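Side-chain contact in fucolectin-related protein (PDB 2WMF), which is a family 98 glycoside hydrolase of Streptococcus pneumoniae that probably cleaves host blood-group carbohydrate antigens: residues 99-104 with 130-135. Sequence-based numbering, arbitrary orientation.
Sequences EWYVKM and PEWLDE
Tyr101, which touches Trp132 across the contact, has its OH hydrogen-bonded to the backbone O of Val118 on strand 115-121. The protein has a (beta/alpha)8 barrel, and here two successive outer helices, 95-111 and 130-139, meet through side chains. Strand 115-121 lies between them in the chain. Through the bond to Val118, Tyr101 links helix 95-111 to this barrel strand, while its ring meets the Trp132 side chain from the next helix. The contact is apolar and small, about 119 Å² in all. The nearest CA atoms, those of Tyr101 and Leu133, are 10.3 Å apart, and the long indole of Trp132 spans most of the gap. Trp132 CG is anti to the backbone N of its own residue (chi1 178°), which carries the indole out towards helix 95-111. The two aromatic side chains cross at about a right angle. Their rings meet obliquely, the tyrosine ring and the six-membered ring of the indole being inclined at 44° with centroids 5.5 Å apart. The touching is done by the far corner of the indole: Trp132 CH2 lies 3.4 Å from Tyr101 CD2. Trp132 CH2 also lies 3.7 Å from Tyr101 CB. Val102 adds a looser contact at the margin, with its CG2 4.4 Å from Trp132 CZ2.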
ATOM      1  N   GLU A  99      19.379   0.864  24.481  1.00 15.34           N
ATOM      2  CA  GLU A  99      19.791  -0.508  24.762  1.00 16.79           C
ATOM      3  C   GLU A  99      19.053  -1.494  23.852  1.00 15.39           C
ATOM      4  O   GLU A  99      19.662  -2.432  23.308  1.00 15.20           O
ATOM      5  CB  GLU A  99      19.566  -0.847  26.250  1.00 17.55           C
ATOM      6  CG  GLU A  99      20.819  -0.624  27.030  1.00 21.86           C
ATOM      7  CD  GLU A  99      20.655  -0.532  28.539  1.00 23.52           C
ATOM      8  OE1 GLU A  99      19.584  -0.922  29.085  1.00 30.24           O
ATOM      9  OE2 GLU A  99      21.639  -0.042  29.177  1.00 29.71           O
ATOM     10  N   TRP A 100      17.746  -1.272  23.691  1.00 14.58           N
ATOM     11  CA  TRP A 100      16.931  -2.121  22.839  1.00 14.12           C
ATOM     12  C   TRP A 100      17.357  -2.004  21.377  1.00 13.44           C
ATOM     13  O   TRP A 100      17.513  -3.022  20.708  1.00 13.83           O
ATOM     14  CB  TRP A 100      15.441  -1.777  22.981  1.00 13.44           C
ATOM     15  CG  TRP A 100      14.545  -2.734  22.227  1.00 14.94           C
ATOM     16  CD1 TRP A 100      14.092  -3.936  22.661  1.00 14.49           C
ATOM     17  CD2 TRP A 100      13.996  -2.548  20.906  1.00 14.03           C
ATOM     18  NE1 TRP A 100      13.300  -4.525  21.693  1.00 14.32           N
ATOM     19  CE2 TRP A 100      13.214  -3.690  20.613  1.00 15.14           C
ATOM     20  CE3 TRP A 100      14.097  -1.534  19.944  1.00 13.28           C
ATOM     21  CZ2 TRP A 100      12.533  -3.845  19.400  1.00 14.49           C
ATOM     22  CZ3 TRP A 100      13.408  -1.686  18.750  1.00 13.60           C
ATOM     23  CH2 TRP A 100      12.640  -2.823  18.488  1.00 13.90           C
ATOM     24  N   TYR A 101      17.528  -0.775  20.885  1.00 13.09           N
ATOM     25  CA  TYR A 101      17.997  -0.581  19.494  1.00 13.32           C
ATOM     26  C   TYR A 101      19.309  -1.341  19.243  1.00 13.29           C
ATOM     27  O   TYR A 101      19.436  -2.041  18.254  1.00 12.88           O
ATOM     28  CB  TYR A 101      18.226   0.893  19.185  1.00 12.42           C
ATOM     29  CG  TYR A 101      16.980   1.765  18.989  1.00 12.46           C
ATOM     30  CD1 TYR A 101      15.880   1.335  18.242  1.00 11.73           C
ATOM     31  CD2 TYR A 101      16.943   3.046  19.514  1.00 11.10           C
ATOM     32  CE1 TYR A 101      14.769   2.169  18.063  1.00 10.33           C
ATOM     33  CE2 TYR A 101      15.834   3.883  19.339  1.00 12.11           C
ATOM     34  CZ  TYR A 101      14.751   3.426  18.616  1.00 10.62           C
ATOM     35  OH  TYR A 101      13.686   4.276  18.455  1.00 12.96           O
ATOM     36  N   VAL A 102      20.250  -1.188  20.170  1.00 14.24           N
ATOM     37  CA  VAL A 102      21.573  -1.813  20.067  1.00 14.47           C
ATOM     38  C   VAL A 102      21.474  -3.325  20.143  1.00 14.35           C
ATOM     39  O   VAL A 102      22.083  -4.027  19.325  1.00 14.95           O
ATOM     40  CB  VAL A 102      22.559  -1.244  21.125  1.00 14.33           C
ATOM     41  CG1 VAL A 102      23.868  -2.079  21.165  1.00 15.49           C
ATOM     42  CG2 VAL A 102      22.861   0.248  20.838  1.00 15.37           C
ATOM     43  N   LYS A 103      20.694  -3.837  21.078  1.00 14.81           N
ATOM     44  CA  LYS A 103      20.402  -5.281  21.138  1.00 15.59           C
ATOM     45  C   LYS A 103      19.921  -5.811  19.795  1.00 15.33           C
ATOM     46  O   LYS A 103      20.398  -6.809  19.300  1.00 15.08           O
ATOM     47  CB  LYS A 103      19.363  -5.591  22.243  1.00 16.29           C
ATOM     48  CG  LYS A 103      18.944  -7.061  22.348  1.00 17.86           C
ATOM     49  CD  LYS A 103      17.681  -7.183  23.204  1.00 19.90           C
ATOM     50  CE  LYS A 103      17.066  -8.568  23.138  1.00 23.36           C
ATOM     51  NZ  LYS A 103      17.681  -9.495  24.126  1.00 28.48           N
ATOM     52  N   MET A 104      18.933  -5.132  19.206  1.00 14.14           N
ATOM     53  CA  MET A 104      18.357  -5.587  17.957  1.00 14.00           C
ATOM     54  C   MET A 104      19.324  -5.435  16.768  1.00 14.42           C
ATOM     55  O   MET A 104      19.369  -6.284  15.876  1.00 14.54           O
ATOM     56  CB  MET A 104      17.017  -4.877  17.702  1.00 13.64           C
ATOM     57  CG  MET A 104      15.982  -5.217  18.759  1.00 14.29           C
ATOM     58  SD  MET A 104      15.691  -6.979  19.059  1.00 18.40           S
ATOM     59  CE  MET A 104      15.357  -7.675  17.449  1.00 23.52           C
ATOM     60  N   PRO A 130      20.763  12.933  16.650  1.00 14.16           N
ATOM     61  CA  PRO A 130      21.359  12.599  15.344  1.00 14.90           C
ATOM     62  C   PRO A 130      22.788  12.037  15.421  1.00 14.75           C
ATOM     63  O   PRO A 130      23.156  11.157  14.644  1.00 15.36           O
ATOM     64  CB  PRO A 130      21.337  13.941  14.590  1.00 14.79           C
ATOM     65  CG  PRO A 130      20.223  14.716  15.212  1.00 16.81           C
ATOM     66  CD  PRO A 130      20.200  14.298  16.662  1.00 15.24           C
ATOM     67  N   GLU A 131      23.585  12.558  16.348  1.00 15.40           N
ATOM     68  CA  GLU A 131      24.933  12.029  16.576  1.00 16.65           C
ATOM     69  C   GLU A 131      24.934  10.514  16.943  1.00 16.13           C
ATOM     70  O   GLU A 131      25.812   9.747  16.488  1.00 16.92           O
ATOM     71  CB  GLU A 131      25.572  12.869  17.676  1.00 19.16           C
ATOM     72  CG  GLU A 131      25.762  14.375  17.333  1.00 22.82           C
ATOM     73  CD  GLU A 131      24.494  15.287  17.379  1.00 25.95           C
ATOM     74  OE1 GLU A 131      23.413  14.909  17.915  1.00 22.07           O
ATOM     75  OE2 GLU A 131      24.610  16.437  16.843  1.00 28.87           O
ATOM     76  N   TRP A 132      23.964  10.081  17.758  1.00 15.51           N
ATOM     77  CA  TRP A 132      23.809   8.674  18.109  1.00 14.48           C
ATOM     78  C   TRP A 132      23.456   7.831  16.889  1.00 13.93           C
ATOM     79  O   TRP A 132      24.006   6.753  16.672  1.00 13.61           O
ATOM     80  CB  TRP A 132      22.761   8.479  19.216  1.00 14.58           C
ATOM     81  CG  TRP A 132      22.496   7.049  19.602  1.00 15.12           C
ATOM     82  CD1 TRP A 132      23.107   6.329  20.591  1.00 15.19           C
ATOM     83  CD2 TRP A 132      21.549   6.153  18.990  1.00 13.62           C
ATOM     84  NE1 TRP A 132      22.588   5.064  20.644  1.00 15.47           N
ATOM     85  CE2 TRP A 132      21.645   4.913  19.666  1.00 12.47           C
ATOM     86  CE3 TRP A 132      20.624   6.283  17.940  1.00 14.93           C
ATOM     87  CZ2 TRP A 132      20.875   3.807  19.315  1.00 14.81           C
ATOM     88  CZ3 TRP A 132      19.876   5.196  17.596  1.00 14.50           C
ATOM     89  CH2 TRP A 132      19.976   3.980  18.285  1.00 15.01           C
ATOM     90  N   LEU A 133      22.548   8.319  16.069  1.00 13.59           N
ATOM     91  CA  LEU A 133      22.199   7.594  14.847  1.00 12.90           C
ATOM     92  C   LEU A 133      23.415   7.467  13.897  1.00 13.32           C
ATOM     93  O   LEU A 133      23.655   6.399  13.304  1.00 12.98           O
ATOM     94  CB  LEU A 133      21.054   8.299  14.125  1.00 12.56           C
ATOM     95  CG  LEU A 133      20.575   7.671  12.823  1.00 12.39           C
ATOM     96  CD1 LEU A 133      20.071   6.260  13.071  1.00 13.02           C
ATOM     97  CD2 LEU A 133      19.508   8.561  12.123  1.00 11.54           C
ATOM     98  N   ASP A 134      24.150   8.577  13.752  1.00 13.89           N
ATOM     99  CA  ASP A 134      25.382   8.633  12.933  1.00 14.05           C
ATOM    100  C   ASP A 134      26.340   7.486  13.369  1.00 14.33           C
ATOM    101  O   ASP A 134      26.823   6.712  12.538  1.00 13.34           O
ATOM    102  CB  ASP A 134      26.010  10.022  13.077  1.00 14.13           C
ATOM    103  CG  ASP A 134      27.229  10.241  12.184  1.00 15.18           C
ATOM    104  OD1 ASP A 134      28.182   9.446  12.276  1.00 16.55           O
ATOM    105  OD2 ASP A 134      27.181  11.184  11.375  1.00 15.59           O
ATOM    106  N   GLU A 135      26.527   7.343  14.684  1.00 15.12           N
ATOM    107  CA  GLU A 135      27.353   6.274  15.273  1.00 15.16           C
ATOM    108  C   GLU A 135      26.835   4.901  14.903  1.00 15.18           C
ATOM    109  O   GLU A 135      27.608   4.007  14.590  1.00 15.13           O
ATOM    110  CB  GLU A 135      27.408   6.420  16.804  1.00 15.87           C
ATOM    111  CG  GLU A 135      28.219   7.618  17.235  1.00 17.51           C
ATOM    112  CD  GLU A 135      28.077   7.937  18.735  1.00 21.42           C
ATOM    113  OE1 GLU A 135      27.252   7.296  19.445  1.00 27.60           O
ATOM    114  OE2 GLU A 135      28.797   8.866  19.201  1.00 28.29           O
TER